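Local coordinates for uncharacterized protein PA2218 (Pseudomonas aeruginosa, PDB 2HDW) that is of unknown function but adopts the alpha/beta hydrolase fold and is tentatively assigned hydrolase activity, at residues 72-75 with 79-82; 131-136 with 152-157; 115-120 with 125-130; 103-108 with 290-295. One frame throughout, in Å; residues are numbered along the deposited sequence.

Contact 1. Residues 72-75 with 79-82; sequences TFAN and ITLA
Thr72 to Ala74 and Thr80 to Ala82 run antiparallel at 151°, forming the turn end of the beta hairpin that opens the alpha/beta hydrolase sheet, with strand 66-74 outermost. Phe73 and Leu81 are the hydrogen-bonded pair: Leu81 N reaches Phe73 O at 2.7 Å on a nearly straight path, while Phe73 N gives the return bond to Leu81 O at 3.1 Å. Thr72 with Ala82 and Ala74 with Thr80 are the flanking non-hydrogen-bonded pairs. The threonines and alanines share one face, where Thr80 CG2 lies 4.0 Å from Thr72 CB; Thr80 OG1 takes part in hydrogen bonds to the backbone N atoms of Asn47 and Met48. On the other face Phe73 and Leu81 pack obliquely, ring atom CE1 of Phe73 against methyl CD1 of Leu81 at 3.6 Å, and Phe161 adds a further ring next to Phe73. Nearer the turn, Asn75 N bonds to Ile79 O at 2.8 Å. The Asn75 side chain, with CG set between its own N and carbonyl carbon (chi1 64°), folds back toward Ile79. There Asn75 OD1 accepts Ile79 N at 2.9 Å, with the donor above the amide carbonyl plane.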
loop_
_atom_site.group_PDB
_atom_site.type_symbol
_atom_site.label_atom_id
_atom_site.label_comp_id
_atom_site.label_asym_id
_atom_site.label_seq_id
_atom_site.Cartn_x
_atom_site.Cartn_y
_atom_site.Cartn_z
ATOM N N THR A 72 -13.166 10.353 -5.591
ATOM C CA THR A 72 -13.689 9.028 -5.308
ATOM C C THR A 72 -13.868 8.284 -6.631
ATOM O O THR A 72 -13.947 8.900 -7.701
ATOM C CB THR A 72 -15.055 9.092 -4.585
ATOM O OG1 THR A 72 -16.040 9.651 -5.465
ATOM C CG2 THR A 72 -14.954 9.942 -3.337
ATOM N N PHE A 73 -13.920 6.961 -6.554
ATOM C CA PHE A 73 -14.089 6.119 -7.731
ATOM C C PHE A 73 -14.377 4.699 -7.257
ATOM O O PHE A 73 -13.952 4.305 -6.164
ATOM C CB PHE A 73 -12.823 6.164 -8.593
ATOM C CG PHE A 73 -11.559 5.897 -7.827
ATOM C CD1 PHE A 73 -11.190 4.596 -7.494
ATOM C CD2 PHE A 73 -10.746 6.949 -7.420
ATOM C CE1 PHE A 73 -10.028 4.346 -6.764
ATOM C CE2 PHE A 73 -9.579 6.712 -6.689
ATOM C CZ PHE A 73 -9.220 5.409 -6.360
ATOM N N ALA A 74 -15.096 3.928 -8.065
ATOM C CA ALA A 74 -15.439 2.568 -7.661
ATOM C C ALA A 74 -14.533 1.501 -8.269
ATOM O O ALA A 74 -13.865 1.743 -9.277
ATOM C CB ALA A 74 -16.896 2.280 -8.021
ATOM N N ASN A 75 -14.487 0.330 -7.637
ATOM C CA ASN A 75 -13.693 -0.765 -8.181
ATOM C C ASN A 75 -14.665 -1.771 -8.794
ATOM O O ASN A 75 -15.886 -1.602 -8.683
ATOM C CB ASN A 75 -12.801 -1.426 -7.119
ATOM C CG ASN A 75 -13.579 -2.099 -6.000
ATOM O OD1 ASN A 75 -14.756 -2.435 -6.142
ATOM N ND2 ASN A 75 -12.900 -2.325 -4.878
ATOM N N ILE A 79 -17.139 -1.390 -4.757
ATOM C CA ILE A 79 -16.777 -0.559 -3.616
ATOM C C ILE A 79 -16.222 0.775 -4.097
ATOM O O ILE A 79 -15.397 0.815 -5.013
ATOM C CB ILE A 79 -15.725 -1.265 -2.728
ATOM C CG1 ILE A 79 -16.255 -2.643 -2.312
ATOM C CG2 ILE A 79 -15.419 -0.415 -1.492
ATOM C CD1 ILE A 79 -15.307 -3.448 -1.430
ATOM N N THR A 80 -16.695 1.862 -3.489
ATOM C CA THR A 80 -16.243 3.204 -3.840
ATOM C C THR A 80 -15.095 3.597 -2.917
ATOM O O THR A 80 -15.223 3.535 -1.690
ATOM C CB THR A 80 -17.386 4.228 -3.700
ATOM O OG1 THR A 80 -18.445 3.879 -4.601
ATOM C CG2 THR A 80 -16.893 5.636 -4.029
ATOM N N LEU A 81 -13.973 3.987 -3.513
ATOM C CA LEU A 81 -12.792 4.364 -2.747
ATOM C C LEU A 81 -12.572 5.871 -2.692
ATOM O O LEU A 81 -12.977 6.600 -3.593
ATOM C CB LEU A 81 -11.551 3.704 -3.354
ATOM C CG LEU A 81 -11.631 2.203 -3.642
ATOM C CD1 LEU A 81 -10.347 1.749 -4.316
ATOM C CD2 LEU A 81 -11.859 1.429 -2.348
ATOM N N ALA A 82 -11.934 6.327 -1.618
ATOM C CA ALA A 82 -11.623 7.740 -1.445
ATOM C C ALA A 82 -10.126 7.915 -1.688
ATOM O O ALA A 82 -9.331 7.026 -1.379
ATOM C CB ALA A 82 -11.987 8.200 -0.031
#

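Contact 2. Residues 131-136 with 152-157; sequences DPSYTG and TEDFSA
Ser133, in the loop that follows strand 126-130 of this alpha/beta hydrolase fold, meets Asp154 on helix 148-164. The serine occupies the second position of a type II beta turn running from Pro132 to Thr135. The two oxygens of the carboxylate divide the work. Asp154 OD1 receives Ser133 OG at 2.7 Å through its syn lone pair, on the side of its fellow oxygen; Asp154 OD2 receives Ser133 N at 3.0 Å along a nearly straight N-H path, but from well above the carboxylate plane. With OG beside the backbone N of Ser133 (chi1 -77°), hydroxyl and amide present themselves together to one acid. Pro132 CB packs 3.9 Å from Asp154 OD2. A further bond, from Asn75 ND2 to OD1, means that three donors surround this buried carboxylate, which would be expected to stabilise its charged form. The turn is also braced from within: Pro132 O accepts Thr135 N at 3.1 Å and Thr135 OG1 at 2.8 Å, both from the same face of its carbonyl plane. Trp181 of helix 180-191 touches both Pro132 and Asp154. A side-chain carboxylate taking the amide and hydroxyl of one serine thus ties a type II turn to the helix on the path from strand 126-130 to strand 173-178, which have strand 96-102 between them in the alpha/beta hydrolase sheet.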
loop_
_atom_site.group_PDB
_atom_site.type_symbol
_atom_site.label_atom_id
_atom_site.label_comp_id
_atom_site.label_asym_id
_atom_site.label_seq_id
_atom_site.Cartn_x
_atom_site.Cartn_y
_atom_site.Cartn_z
ATOM N N ASP A 131 -7.389 5.210 -0.256
ATOM C CA ASP A 131 -7.692 4.377 0.893
ATOM C C ASP A 131 -8.253 3.064 0.355
ATOM O O ASP A 131 -9.219 3.053 -0.415
ATOM C CB ASP A 131 -8.732 5.038 1.804
ATOM C CG ASP A 131 -8.149 6.161 2.636
ATOM O OD1 ASP A 131 -6.934 6.107 2.936
ATOM O OD2 ASP A 131 -8.906 7.085 3.010
ATOM N N PRO A 132 -7.635 1.935 0.736
ATOM C CA PRO A 132 -8.089 0.616 0.284
ATOM C C PRO A 132 -9.542 0.359 0.680
ATOM O O PRO A 132 -10.065 0.986 1.608
ATOM C CB PRO A 132 -7.131 -0.339 0.996
ATOM C CG PRO A 132 -5.865 0.472 1.103
ATOM C CD PRO A 132 -6.385 1.830 1.510
ATOM N N SER A 133 -10.192 -0.553 -0.041
ATOM C CA SER A 133 -11.578 -0.927 0.242
ATOM C C SER A 133 -11.777 -1.217 1.731
ATOM O O SER A 133 -10.900 -1.786 2.377
ATOM C CB SER A 133 -11.965 -2.178 -0.564
ATOM O OG SER A 133 -12.226 -1.872 -1.929
ATOM N N TYR A 134 -12.930 -0.823 2.264
ATOM C CA TYR A 134 -13.278 -1.052 3.669
ATOM C C TYR A 134 -12.477 -0.250 4.698
ATOM O O TYR A 134 -12.704 -0.410 5.901
ATOM C CB TYR A 134 -13.127 -2.534 4.030
ATOM C CG TYR A 134 -13.880 -3.503 3.153
ATOM C CD1 TYR A 134 -15.251 -3.710 3.310
ATOM C CD2 TYR A 134 -13.210 -4.241 2.181
ATOM C CE1 TYR A 134 -15.931 -4.635 2.514
ATOM C CE2 TYR A 134 -13.878 -5.165 1.384
ATOM C CZ TYR A 134 -15.234 -5.357 1.551
ATOM O OH TYR A 134 -15.882 -6.255 0.729
ATOM N N THR A 135 -11.551 0.596 4.250
ATOM C CA THR A 135 -10.730 1.368 5.187
ATOM C C THR A 135 -10.688 2.868 4.910
ATOM O O THR A 135 -11.134 3.332 3.862
ATOM C CB THR A 135 -9.269 0.856 5.204
ATOM O OG1 THR A 135 -8.620 1.202 3.974
ATOM C CG2 THR A 135 -9.240 -0.661 5.370
ATOM N N GLY A 136 -10.139 3.620 5.864
ATOM C CA GLY A 136 -10.039 5.063 5.715
ATOM C C GLY A 136 -11.377 5.722 5.444
ATOM O O GLY A 136 -12.352 5.488 6.162
ATOM N N THR A 152 -5.852 -6.078 -4.603
ATOM C CA THR A 152 -5.125 -6.000 -5.865
ATOM C C THR A 152 -6.018 -5.203 -6.822
ATOM O O THR A 152 -5.544 -4.340 -7.557
ATOM C CB THR A 152 -4.833 -7.408 -6.427
ATOM O OG1 THR A 152 -3.858 -8.052 -5.593
ATOM C CG2 THR A 152 -4.308 -7.324 -7.850
ATOM N N GLU A 153 -7.319 -5.478 -6.783
ATOM C CA GLU A 153 -8.283 -4.766 -7.626
ATOM C C GLU A 153 -8.297 -3.256 -7.319
ATOM O O GLU A 153 -8.401 -2.431 -8.235
ATOM C CB GLU A 153 -9.684 -5.365 -7.430
ATOM C CG GLU A 153 -10.852 -4.505 -7.918
ATOM C CD GLU A 153 -10.735 -4.083 -9.377
ATOM O OE1 GLU A 153 -10.182 -4.852 -10.192
ATOM O OE2 GLU A 153 -11.217 -2.978 -9.716
ATOM N N ASP A 154 -8.174 -2.895 -6.044
ATOM C CA ASP A 154 -8.174 -1.479 -5.653
ATOM C C ASP A 154 -7.134 -0.682 -6.434
ATOM O O ASP A 154 -7.380 0.447 -6.852
ATOM C CB ASP A 154 -7.875 -1.315 -4.158
ATOM C CG ASP A 154 -9.024 -1.750 -3.266
ATOM O OD1 ASP A 154 -10.194 -1.685 -3.699
ATOM O OD2 ASP A 154 -8.755 -2.136 -2.108
ATOM N N PHE A 155 -5.962 -1.271 -6.628
ATOM C CA PHE A 155 -4.897 -0.600 -7.356
ATOM C C PHE A 155 -5.309 -0.296 -8.795
ATOM O O PHE A 155 -5.064 0.795 -9.298
ATOM C CB PHE A 155 -3.634 -1.464 -7.343
ATOM C CG PHE A 155 -2.463 -0.814 -6.667
ATOM C CD1 PHE A 155 -1.683 -1.531 -5.763
ATOM C CD2 PHE A 155 -2.121 0.506 -6.954
ATOM C CE1 PHE A 155 -0.574 -0.943 -5.151
ATOM C CE2 PHE A 155 -1.013 1.109 -6.349
ATOM C CZ PHE A 155 -0.237 0.379 -5.444
ATOM N N SER A 156 -5.937 -1.260 -9.456
ATOM C CA SER A 156 -6.365 -1.058 -10.832
ATOM C C SER A 156 -7.591 -0.150 -10.911
ATOM O O SER A 156 -7.843 0.476 -11.942
ATOM C CB SER A 156 -6.632 -2.404 -11.502
ATOM O OG SER A 156 -5.399 -3.056 -11.776
ATOM N N ALA A 157 -8.352 -0.077 -9.824
ATOM C CA ALA A 157 -9.516 0.799 -9.783
ATOM C C ALA A 157 -8.984 2.229 -9.731
ATOM O O ALA A 157 -9.586 3.148 -10.294
ATOM C CB ALA A 157 -10.360 0.507 -8.550
#

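Contact 3. Residues 115-120 with 125-130; sequences LYAQTM and FVTLAF
Thr127 and Ala117 face each other across a helix-on-sheet interface, each directing its side chain at the other segment, with the axes of helix 115-120 and strand 126-130 nearly antiparallel (173°) and 7.4 Å apart. Thr127 works with both branches. Its OG1, flanked by both backbone neighbours of CA (chi1 64°), donates to Ala117 O at 2.6 Å from above the carbonyl plane, and its CG2 lies 3.9 Å from Met120 CB. Two residues along the strand, on the same side, Ala129 CB meets Ala117 CB at 4.0 Å, a methyl-to-methyl contact. At the other end Met120 and Phe125 run alongside one another in the same direction. The thioether chain bends at both chi2 and chi3, carrying Met120 CE to 3.8 Å from Phe125 CE2. Met120 O lies at the ring edge, in its plane, 3.4 Å from Phe125 CD2, and accepts Phe125 N at 3.2 Å. The contact forms the second half of the beta-alpha-beta unit built from strand 96-102, helix 112-122 and strand 126-130: Tyr86 of strand 80-88 borders Thr127, Ile99 of strand 96-102 borders Phe125, and helix 356-366 packs on Met120 and Phe125 through Ile359 and Phe363.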
loop_
_atom_site.group_PDB
_atom_site.type_symbol
_atom_site.label_atom_id
_atom_site.label_comp_id
_atom_site.label_asym_id
_atom_site.label_seq_id
_atom_site.Cartn_x
_atom_site.Cartn_y
_atom_site.Cartn_z
ATOM N N LEU A 115 2.424 11.215 1.561
ATOM C CA LEU A 115 3.712 11.903 1.525
ATOM C C LEU A 115 4.415 11.598 0.202
ATOM O O LEU A 115 4.994 12.486 -0.425
ATOM C CB LEU A 115 4.593 11.446 2.690
ATOM C CG LEU A 115 6.032 11.964 2.686
ATOM C CD1 LEU A 115 6.035 13.474 2.836
ATOM C CD2 LEU A 115 6.797 11.324 3.832
ATOM N N TYR A 116 4.369 10.336 -0.217
ATOM C CA TYR A 116 4.982 9.933 -1.481
ATOM C C TYR A 116 4.301 10.627 -2.661
ATOM O O TYR A 116 4.969 11.174 -3.538
ATOM C CB TYR A 116 4.876 8.421 -1.681
ATOM C CG TYR A 116 6.015 7.612 -1.103
ATOM C CD1 TYR A 116 6.191 7.485 0.279
ATOM C CD2 TYR A 116 6.892 6.934 -1.941
ATOM C CE1 TYR A 116 7.223 6.688 0.804
ATOM C CE2 TYR A 116 7.914 6.141 -1.432
ATOM C CZ TYR A 116 8.073 6.019 -0.067
ATOM O OH TYR A 116 9.075 5.204 0.409
ATOM N N ALA A 117 2.970 10.596 -2.678
ATOM C CA ALA A 117 2.196 11.210 -3.758
ATOM C C ALA A 117 2.459 12.704 -3.917
ATOM O O ALA A 117 2.641 13.194 -5.032
ATOM C CB ALA A 117 0.700 10.962 -3.541
ATOM N N GLN A 118 2.473 13.437 -2.808
ATOM C CA GLN A 118 2.717 14.867 -2.894
ATOM C C GLN A 118 4.136 15.152 -3.368
ATOM O O GLN A 118 4.358 16.042 -4.187
ATOM C CB GLN A 118 2.492 15.552 -1.542
ATOM C CG GLN A 118 2.604 17.068 -1.649
ATOM C CD GLN A 118 2.240 17.796 -0.377
ATOM O OE1 GLN A 118 2.975 17.761 0.610
ATOM N NE2 GLN A 118 1.102 18.469 -0.393
ATOM N N THR A 119 5.091 14.392 -2.842
ATOM C CA THR A 119 6.493 14.564 -3.196
ATOM C C THR A 119 6.717 14.289 -4.676
ATOM O O THR A 119 7.438 15.024 -5.350
ATOM C CB THR A 119 7.392 13.622 -2.371
ATOM O OG1 THR A 119 7.184 13.869 -0.978
ATOM C CG2 THR A 119 8.865 13.850 -2.702
ATOM N N MET A 120 6.094 13.236 -5.192
ATOM C CA MET A 120 6.269 12.914 -6.600
ATOM C C MET A 120 5.530 13.920 -7.482
ATOM O O MET A 120 5.917 14.158 -8.627
ATOM C CB MET A 120 5.814 11.480 -6.873
ATOM C CG MET A 120 6.753 10.434 -6.258
ATOM S SD MET A 120 8.462 10.522 -6.893
ATOM C CE MET A 120 8.189 10.059 -8.504
ATOM N N PHE A 125 4.845 14.740 -11.625
ATOM C CA PHE A 125 3.864 13.703 -11.946
ATOM C C PHE A 125 2.491 14.026 -11.358
ATOM O O PHE A 125 2.379 14.746 -10.371
ATOM C CB PHE A 125 4.329 12.343 -11.392
ATOM C CG PHE A 125 5.659 11.877 -11.936
ATOM C CD1 PHE A 125 5.722 11.084 -13.079
ATOM C CD2 PHE A 125 6.851 12.248 -11.318
ATOM C CE1 PHE A 125 6.953 10.665 -13.598
ATOM C CE2 PHE A 125 8.093 11.835 -11.832
ATOM C CZ PHE A 125 8.139 11.043 -12.972
ATOM N N VAL A 126 1.442 13.512 -11.990
ATOM C CA VAL A 126 0.094 13.677 -11.465
ATOM C C VAL A 126 0.023 12.452 -10.557
ATOM O O VAL A 126 0.331 11.353 -11.004
ATOM C CB VAL A 126 -0.975 13.547 -12.563
ATOM C CG1 VAL A 126 -2.342 13.367 -11.928
ATOM C CG2 VAL A 126 -0.962 14.781 -13.454
ATOM N N THR A 127 -0.365 12.625 -9.297
ATOM C CA THR A 127 -0.397 11.485 -8.385
ATOM C C THR A 127 -1.688 11.291 -7.610
ATOM O O THR A 127 -2.497 12.209 -7.463
ATOM C CB THR A 127 0.758 11.560 -7.377
ATOM O OG1 THR A 127 0.590 12.717 -6.550
ATOM C CG2 THR A 127 2.093 11.653 -8.108
ATOM N N LEU A 128 -1.851 10.081 -7.091
ATOM C CA LEU A 128 -3.044 9.722 -6.349
ATOM C C LEU A 128 -2.724 8.739 -5.217
ATOM O O LEU A 128 -2.092 7.706 -5.444
ATOM C CB LEU A 128 -4.045 9.099 -7.327
ATOM C CG LEU A 128 -5.465 8.727 -6.909
ATOM C CD1 LEU A 128 -6.234 9.979 -6.496
ATOM C CD2 LEU A 128 -6.160 8.042 -8.079
ATOM N N ALA A 129 -3.146 9.079 -4.001
ATOM C CA ALA A 129 -2.961 8.222 -2.830
ATOM C C ALA A 129 -4.391 7.854 -2.433
ATOM O O ALA A 129 -5.226 8.733 -2.220
ATOM C CB ALA A 129 -2.264 8.993 -1.699
ATOM N N PHE A 130 -4.678 6.559 -2.339
ATOM C CA PHE A 130 -6.028 6.112 -2.029
ATOM C C PHE A 130 -6.169 5.252 -0.782
ATOM O O PHE A 130 -5.206 4.646 -0.309
ATOM C CB PHE A 130 -6.571 5.322 -3.219
ATOM C CG PHE A 130 -5.846 4.025 -3.458
ATOM C CD1 PHE A 130 -6.193 2.875 -2.744
ATOM C CD2 PHE A 130 -4.791 3.958 -4.367
ATOM C CE1 PHE A 130 -5.497 1.679 -2.931
ATOM C CE2 PHE A 130 -4.086 2.768 -4.564
ATOM C CZ PHE A 130 -4.442 1.625 -3.843
#

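Contact 4. Residues 103-108 with 290-295; sequences GPFGAV and LSFMNM
Phe105 reaches Phe292 from a loop that begins at Gly103, just after strand 96-102; in alpha/beta hydrolases this loop commonly supplies part of the oxyanion hole, a role not established here. Gly103 has a positive phi (110°), a conformation suited to glycine, and the peptide bond to Pro104 is cis. Pro104 touches Cys179, which lies between strand 173-178 and helix 180-191, the place where alpha/beta hydrolases carry the nucleophile elbow; a catalytic role is likewise unproven. Pro104 also starts a type II beta turn that closes with Ala107 N bonding to Pro104 O at 3.1 Å. Within the turn Phe105 swings its ring outward, CG lying opposite the backbone N (chi1 -179°), toward a ring coming from the other direction. The pair is an offset edge-to-face stack, the edge of Phe105 toward the face of Phe292, with centroids 5.4 Å apart and planes at 77°, though the nearest atoms meet at a slant. These are Phe105 CE1 and Phe292 CZ, at 3.7 Å, and Phe105 CZ lies equally close to Phe292 CZ. Gly106 follows with another positive phi, its backbone bonded to Asn279, whose ND2 also reaches Phe105 O. Val108 packs on Asp131. Phe292 lies on a short, weakly bonded helical turn in the long insertion between strands 197-201 and 309-314, where alpha/beta hydrolases often insert a cap; the segment is consistent with such a role. Met206 and Asn151 touch both rings. Made of two buried hydrocarbon rings, the contact relies on dispersion and weak aromatic electrostatics, joining core loop to insertion without polar pairing.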
loop_
_atom_site.group_PDB
_atom_site.type_symbol
_atom_site.label_atom_id
_atom_site.label_comp_id
_atom_site.label_asym_id
_atom_site.label_seq_id
_atom_site.Cartn_x
_atom_site.Cartn_y
_atom_site.Cartn_z
ATOM N N GLY A 103 -0.397 1.915 0.073
ATOM C CA GLY A 103 0.394 1.358 1.157
ATOM C C GLY A 103 0.729 2.404 2.204
ATOM O O GLY A 103 0.567 3.596 1.946
ATOM N N PRO A 104 1.168 1.995 3.407
ATOM C CA PRO A 104 1.362 0.607 3.849
ATOM C C PRO A 104 0.047 -0.140 4.034
ATOM O O PRO A 104 -1.026 0.458 4.000
ATOM C CB PRO A 104 2.097 0.761 5.178
ATOM C CG PRO A 104 2.865 2.040 4.998
ATOM C CD PRO A 104 1.841 2.930 4.327
ATOM N N PHE A 105 0.142 -1.452 4.232
ATOM C CA PHE A 105 -1.036 -2.289 4.457
ATOM C C PHE A 105 -1.547 -1.970 5.865
ATOM O O PHE A 105 -0.864 -2.236 6.851
ATOM C CB PHE A 105 -0.646 -3.768 4.369
ATOM C CG PHE A 105 -1.789 -4.716 4.560
ATOM C CD1 PHE A 105 -2.711 -4.938 3.537
ATOM C CD2 PHE A 105 -1.945 -5.399 5.764
ATOM C CE1 PHE A 105 -3.765 -5.826 3.710
ATOM C CE2 PHE A 105 -2.998 -6.291 5.950
ATOM C CZ PHE A 105 -3.913 -6.506 4.920
ATOM N N GLY A 106 -2.743 -1.402 5.961
ATOM C CA GLY A 106 -3.281 -1.053 7.264
ATOM C C GLY A 106 -3.057 0.420 7.563
ATOM O O GLY A 106 -3.284 0.887 8.684
ATOM N N ALA A 107 -2.603 1.152 6.554
ATOM C CA ALA A 107 -2.355 2.582 6.686
ATOM C C ALA A 107 -3.333 3.309 5.774
ATOM O O ALA A 107 -3.936 2.697 4.890
ATOM C CB ALA A 107 -0.920 2.908 6.280
ATOM N N VAL A 108 -3.500 4.608 5.993
ATOM C CA VAL A 108 -4.398 5.401 5.162
ATOM C C VAL A 108 -3.613 6.424 4.349
ATOM O O VAL A 108 -2.434 6.684 4.622
ATOM C CB VAL A 108 -5.462 6.137 6.009
ATOM C CG1 VAL A 108 -6.409 5.126 6.624
ATOM C CG2 VAL A 108 -4.784 6.972 7.101
ATOM N N LEU A 290 -8.079 -15.262 6.692
ATOM C CA LEU A 290 -8.539 -16.399 5.894
ATOM C C LEU A 290 -8.250 -16.319 4.395
ATOM O O LEU A 290 -7.848 -17.314 3.789
ATOM C CB LEU A 290 -10.032 -16.630 6.118
ATOM C CG LEU A 290 -10.393 -17.186 7.496
ATOM C CD1 LEU A 290 -11.889 -17.126 7.687
ATOM C CD2 LEU A 290 -9.876 -18.625 7.633
ATOM N N SER A 291 -8.447 -15.154 3.787
ATOM C CA SER A 291 -8.188 -15.032 2.352
ATOM C C SER A 291 -6.693 -15.025 2.055
ATOM O O SER A 291 -6.229 -15.750 1.174
ATOM C CB SER A 291 -8.841 -13.764 1.781
ATOM O OG SER A 291 -8.356 -12.601 2.424
ATOM N N PHE A 292 -5.945 -14.210 2.800
ATOM C CA PHE A 292 -4.497 -14.099 2.625
ATOM C C PHE A 292 -3.759 -15.415 2.843
ATOM O O PHE A 292 -2.783 -15.710 2.151
ATOM C CB PHE A 292 -3.937 -13.038 3.582
ATOM C CG PHE A 292 -4.315 -11.634 3.208
ATOM C CD1 PHE A 292 -3.538 -10.907 2.308
ATOM C CD2 PHE A 292 -5.460 -11.043 3.741
ATOM C CE1 PHE A 292 -3.894 -9.609 1.940
ATOM C CE2 PHE A 292 -5.829 -9.748 3.381
ATOM C CZ PHE A 292 -5.041 -9.029 2.477
ATOM N N MET A 293 -4.227 -16.203 3.802
ATOM C CA MET A 293 -3.595 -17.479 4.118
ATOM C C MET A 293 -3.906 -18.549 3.069
ATOM O O MET A 293 -3.270 -19.609 3.046
ATOM C CB MET A 293 -4.063 -17.975 5.504
ATOM C CG MET A 293 -3.673 -17.079 6.696
ATOM S SD MET A 293 -4.214 -17.721 8.337
ATOM C CE MET A 293 -2.963 -18.895 8.627
ATOM N N ASN A 294 -4.853 -18.258 2.181
ATOM C CA ASN A 294 -5.290 -19.239 1.185
ATOM C C ASN A 294 -5.166 -18.837 -0.291
ATOM O O ASN A 294 -5.354 -19.674 -1.181
ATOM C CB ASN A 294 -6.749 -19.602 1.500
ATOM C CG ASN A 294 -7.208 -20.871 0.811
ATOM O OD1 ASN A 294 -6.494 -21.871 0.784
ATOM N ND2 ASN A 294 -8.420 -20.842 0.271
ATOM N N MET A 295 -4.829 -17.578 -0.551
ATOM C CA MET A 295 -4.720 -17.090 -1.928
ATOM C C MET A 295 -3.448 -16.268 -2.142
ATOM O O MET A 295 -3.445 -15.049 -1.964
ATOM C CB MET A 295 -5.943 -16.232 -2.265
ATOM C CG MET A 295 -6.636 -16.631 -3.559
ATOM S SD MET A 295 -7.397 -18.262 -3.463
ATOM C CE MET A 295 -9.104 -17.792 -3.375
#

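How the contacts relate
The contacts follow the chain of an alpha/beta hydrolase from its edge hairpin (contact 1) and a beta-alpha-beta unit (contact 3) to loops that leave the strands (contacts 2 and 4). Contacts 1 and 2, with centres about 7 Å apart, are directly joined, since Ala82 O probably accepts Asp131 N at 2.9 Å. Contact 3 lies about 16 Å from contact 2 between centres, yet Phe130 CE2 and Phe155 CD2 meet at 3.8 Å; strand 126-130 also neighbours strand 80-88 of contact 1. Contact 4, its centre about 11 Å from that of contact 2, touches it where Gly136 CA lies 3.7 Å from Val108 CG1. Among the four, contact 4 includes the loop bordering the presumed elbow region.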